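Local atomic coordinates of CmeC (Campylobacter jejuni, PDB entry 4MT4), a protein that probably forms the outer membrane channel of a drug efflux system, a trimeric conduit of the outer membrane factor family. Residues B[179-182]-B[183-186]; B[433-436]-B[437-440]. One frame throughout, in Å; residues are numbered along the deposited sequence.

Contact 1. Residues B[179-182]-B[183-186]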
loop_
_atom_site.group_PDB
_atom_site.type_symbol
_atom_site.label_atom_id
_atom_site.label_comp_id
_atom_site.label_asym_id
_atom_site.label_seq_id
_atom_site.Cartn_x
_atom_site.Cartn_y
_atom_site.Cartn_z
ATOM N N ALA B 179 13.896 -29.252 -26.695
ATOM C CA ALA B 179 15.305 -28.908 -26.571
ATOM C C ALA B 179 15.997 -29.839 -25.584
ATOM O O ALA B 179 17.179 -30.144 -25.727
ATOM C CB ALA B 179 15.464 -27.461 -26.139
ATOM N N TYR B 180 15.247 -30.292 -24.586
ATOM C CA TYR B 180 15.766 -31.225 -23.596
ATOM C C TYR B 180 15.823 -32.647 -24.145
ATOM O O TYR B 180 16.783 -33.376 -23.897
ATOM C CB TYR B 180 14.912 -31.189 -22.329
ATOM C CG TYR B 180 15.154 -32.358 -21.399
ATOM C CD1 TYR B 180 16.292 -32.415 -20.606
ATOM C CD2 TYR B 180 14.242 -33.402 -21.313
ATOM C CE1 TYR B 180 16.517 -33.480 -19.756
ATOM C CE2 TYR B 180 14.459 -34.472 -20.466
ATOM C CZ TYR B 180 15.598 -34.505 -19.690
ATOM O OH TYR B 180 15.816 -35.569 -18.844
ATOM N N GLU B 181 14.788 -33.033 -24.887
ATOM C CA GLU B 181 14.694 -34.378 -25.449
ATOM C C GLU B 181 15.854 -34.687 -26.389
ATOM O O GLU B 181 16.532 -35.703 -26.239
ATOM C CB GLU B 181 13.366 -34.558 -26.194
ATOM C CG GLU B 181 12.125 -34.417 -25.323
ATOM C CD GLU B 181 12.047 -35.461 -24.227
ATOM O OE1 GLU B 181 12.609 -36.563 -24.408
ATOM O OE2 GLU B 181 11.425 -35.179 -23.180
ATOM N N SER B 182 16.083 -33.805 -27.356
ATOM C CA SER B 182 17.138 -34.018 -28.340
ATOM C C SER B 182 18.518 -33.879 -27.709
ATOM O O SER B 182 19.477 -34.502 -28.160
ATOM C CB SER B 182 16.988 -33.040 -29.505
ATOM O OG SER B 182 15.663 -33.046 -30.004
ATOM N N ALA B 183 18.613 -33.062 -26.664
ATOM C CA ALA B 183 19.861 -32.911 -25.927
ATOM C C ALA B 183 20.204 -34.207 -25.204
ATOM O O ALA B 183 21.376 -34.534 -25.013
ATOM C CB ALA B 183 19.768 -31.761 -24.942
ATOM N N LYS B 184 19.171 -34.937 -24.800
ATOM C CA LYS B 184 19.358 -36.233 -24.163
ATOM C C LYS B 184 19.797 -37.260 -25.199
ATOM O O LYS B 184 20.602 -38.145 -24.913
ATOM C CB LYS B 184 18.072 -36.691 -23.477
ATOM C CG LYS B 184 18.249 -37.910 -22.591
ATOM C CD LYS B 184 17.086 -38.875 -22.740
ATOM C CE LYS B 184 15.760 -38.213 -22.406
ATOM N NZ LYS B 184 14.619 -39.154 -22.585
ATOM N N GLU B 185 19.255 -37.130 -26.406
ATOM C CA GLU B 185 19.625 -38.000 -27.513
ATOM C C GLU B 185 21.064 -37.743 -27.939
ATOM O O GLU B 185 21.794 -38.672 -28.277
ATOM C CB GLU B 185 18.677 -37.797 -28.698
ATOM C CG GLU B 185 19.015 -38.638 -29.923
ATOM C CD GLU B 185 18.873 -40.129 -29.672
ATOM O OE1 GLU B 185 18.108 -40.513 -28.761
ATOM O OE2 GLU B 185 19.528 -40.917 -30.386
ATOM N N ILE B 186 21.464 -36.476 -27.922
ATOM C CA ILE B 186 22.831 -36.099 -28.256
ATOM C C ILE B 186 23.820 -36.749 -27.291
ATOM O O ILE B 186 24.839 -37.302 -27.709
ATOM C CB ILE B 186 23.015 -34.567 -28.235
ATOM C CG1 ILE B 186 22.305 -33.930 -29.431
ATOM C CG2 ILE B 186 24.491 -34.201 -28.250
ATOM C CD1 ILE B 186 22.305 -32.416 -29.407
#

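Contact 2. Residues B[433-436]-B[437-440]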
loop_
_atom_site.group_PDB
_atom_site.type_symbol
_atom_site.label_atom_id
_atom_site.label_comp_id
_atom_site.label_asym_id
_atom_site.label_seq_id
_atom_site.Cartn_x
_atom_site.Cartn_y
_atom_site.Cartn_z
ATOM N N TYR B 433 3.556 -12.459 -27.237
ATOM C CA TYR B 433 2.524 -12.253 -26.227
ATOM C C TYR B 433 2.730 -10.943 -25.479
ATOM O O TYR B 433 1.843 -10.477 -24.767
ATOM C CB TYR B 433 2.489 -13.436 -25.258
ATOM C CG TYR B 433 2.092 -14.722 -25.943
ATOM C CD1 TYR B 433 0.758 -15.093 -26.052
ATOM C CD2 TYR B 433 3.050 -15.553 -26.507
ATOM C CE1 TYR B 433 0.393 -16.262 -26.692
ATOM C CE2 TYR B 433 2.696 -16.720 -27.147
ATOM C CZ TYR B 433 1.368 -17.073 -27.238
ATOM O OH TYR B 433 1.019 -18.239 -27.879
ATOM N N SER B 434 3.905 -10.346 -25.648
ATOM C CA SER B 434 4.117 -8.982 -25.189
ATOM C C SER B 434 3.355 -8.042 -26.108
ATOM O O SER B 434 2.931 -6.963 -25.696
ATOM C CB SER B 434 5.603 -8.622 -25.164
ATOM O OG SER B 434 6.299 -9.393 -24.200
ATOM N N TYR B 435 3.183 -8.461 -27.357
ATOM C CA TYR B 435 2.412 -7.687 -28.320
ATOM C C TYR B 435 0.922 -7.841 -28.056
ATOM O O TYR B 435 0.155 -6.892 -28.215
ATOM C CB TYR B 435 2.734 -8.108 -29.756
ATOM C CG TYR B 435 1.982 -7.292 -30.785
ATOM C CD1 TYR B 435 2.357 -5.984 -31.067
ATOM C CD2 TYR B 435 0.895 -7.823 -31.469
ATOM C CE1 TYR B 435 1.670 -5.229 -32.000
ATOM C CE2 TYR B 435 0.204 -7.075 -32.403
ATOM C CZ TYR B 435 0.596 -5.779 -32.666
ATOM O OH TYR B 435 -0.091 -5.032 -33.600
ATOM N N ALA B 436 0.521 -9.045 -27.659
ATOM C CA ALA B 436 -0.867 -9.313 -27.298
ATOM C C ALA B 436 -1.267 -8.464 -26.098
ATOM O O ALA B 436 -2.347 -7.874 -26.075
ATOM C CB ALA B 436 -1.066 -10.792 -26.999
ATOM N N ASN B 437 -0.383 -8.401 -25.107
ATOM C CA ASN B 437 -0.618 -7.590 -23.919
ATOM C C ASN B 437 -0.481 -6.099 -24.203
ATOM O O ASN B 437 -1.011 -5.267 -23.465
ATOM C CB ASN B 437 0.342 -7.992 -22.797
ATOM C CG ASN B 437 0.025 -9.358 -22.220
ATOM O OD1 ASN B 437 -1.040 -9.920 -22.473
ATOM N ND2 ASN B 437 0.948 -9.894 -21.427
ATOM N N SER B 438 0.236 -5.763 -25.271
ATOM C CA SER B 438 0.385 -4.370 -25.675
ATOM C C SER B 438 -0.935 -3.857 -26.233
ATOM O O SER B 438 -1.261 -2.677 -26.098
ATOM C CB SER B 438 1.500 -4.211 -26.710
ATOM O OG SER B 438 1.098 -4.701 -27.978
ATOM N N ILE B 439 -1.691 -4.754 -26.860
ATOM C CA ILE B 439 -3.018 -4.423 -27.363
ATOM C C ILE B 439 -3.942 -4.082 -26.201
ATOM O O ILE B 439 -4.684 -3.102 -26.246
ATOM C CB ILE B 439 -3.630 -5.584 -28.174
ATOM C CG1 ILE B 439 -2.717 -5.968 -29.338
ATOM C CG2 ILE B 439 -5.008 -5.208 -28.687
ATOM C CD1 ILE B 439 -2.505 -4.855 -30.339
ATOM N N VAL B 440 -3.879 -4.901 -25.157
ATOM C CA VAL B 440 -4.702 -4.721 -23.969
ATOM C C VAL B 440 -4.392 -3.400 -23.265
ATOM O O VAL B 440 -5.301 -2.694 -22.827
ATOM C CB VAL B 440 -4.504 -5.886 -22.976
ATOM C CG1 VAL B 440 -5.371 -5.696 -21.742
ATOM C CG2 VAL B 440 -4.820 -7.209 -23.652
#

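Contact 1. Residues B[179-182]-B[183-186]
Lys-184 extends its side chain beside that of Glu-181, both pointing the same way from one turn of helix 129-195, a long helix of the alpha-helical barrel of the outer membrane factor fold. The pair is an i to i+3 salt bridge along the helix surface, and a long one: Glu-181 OE1 stands 3.8 Å from Lys-184 NZ, so the attraction is probably modest. Bends in both chains set it up. Glu-181 turns at its second torsion (chi2 -62°), which brings the carboxylate round to the lysine, while the lysine chain, whose CG lies anti to its backbone N, turns at chi2 and again at chi3 to bring the ammonium group toward the glutamate.

The lysine has a second neighbour on that turn. Lys-184 CE approaches the ring of Tyr-180 obliquely, 4.4 Å from Tyr-180 CE2. The tyrosine side chain also touches Leu-211 and Ala-215 of helix 201-236.

Ala-183, three residues on from Tyr-180, occupies the buried side: its small methyl group touches Asn-210 and Met-214 of helix 201-236 and Arg-418 of helix 411-445, and Arg-418 also hydrogen-bonds to the carbonyl oxygen of Ala-179, giving this O a partner besides the weak bond from Ala-183 N. Within the same helix, Ser-182 OG is hydrogen-bonded to Glu-178, and Glu-185 forms a salt bridge with Arg-188.

Beneath the side chains the i to i+4 ladder continues, with Lys-184 N bonded to Tyr-180 O at 3.0 Å. At the far end Ile-186 N reaches Ser-182 O at 2.8 Å, and Ile-186 CG1 sits 3.2 Å from that same oxygen.

Contact 2. Residues B[433-436]-B[437-440]
Tyr-435 overlaps Ile-439, one turn further along the helix, with the phenol end of its ring, the two side chains crossing at a slant and Tyr-435 CZ 4.0 Å from Ile-439 CD1. With its CG anti to the backbone N (chi1 -178°), the tyrosine sends its ring along the helix to where Ser-438 and Ile-439 meet it, and Ile-439 bends at its second torsion to bring CD1 to the ring. The same ring also passes Ser-438, whose OG lies 3.6 Å from Tyr-435 CD1. The phenol oxygen is held by Arg-376 of helix 339-405.

Tyr-435 O takes a hydrogen bond from Ile-439 N at 3.1 Å. Ser-438 OG, set between its own backbone N and carbonyl carbon (chi1 74°), turns back to this oxygen as a further donor; the modelled separation of 2.4 Å is very short, so its exact value is doubtful.

On another side of the helix, Asn-437 N bonds to Tyr-433 O at 3.1 Å, the donor standing 44° out of the carbonyl plane. Asn-437 and Ala-436 both touch Phe-164 of helix 129-195, whereas Tyr-435 and Ser-438 meet Ile-379 of helix 339-405. This buried turn, touching both neighbouring helices, is part of the alpha-helical barrel known from outer membrane factors.

Overall arrangement
Contact 1 comes first along the chain, on helix 129-195, and contact 2 follows on helix 411-445, each in its own outer membrane efflux protein range. Their centres are 32 Å apart and their nearest atoms about 17 Å, so they do not touch, yet the two helices join them: Arg-418 and Tyr-414 of helix 411-445 reach contact 1, while Phe-164 and Gln-161 of helix 129-195 reach contact 2. The same helix pair thus packs together at both levels. The centre of contact 1 lies about 46 Å, and that of contact 2 about 20 Å, from the centre of the chain; such separation along shared helices is expected of the long helical tunnel of outer membrane factors.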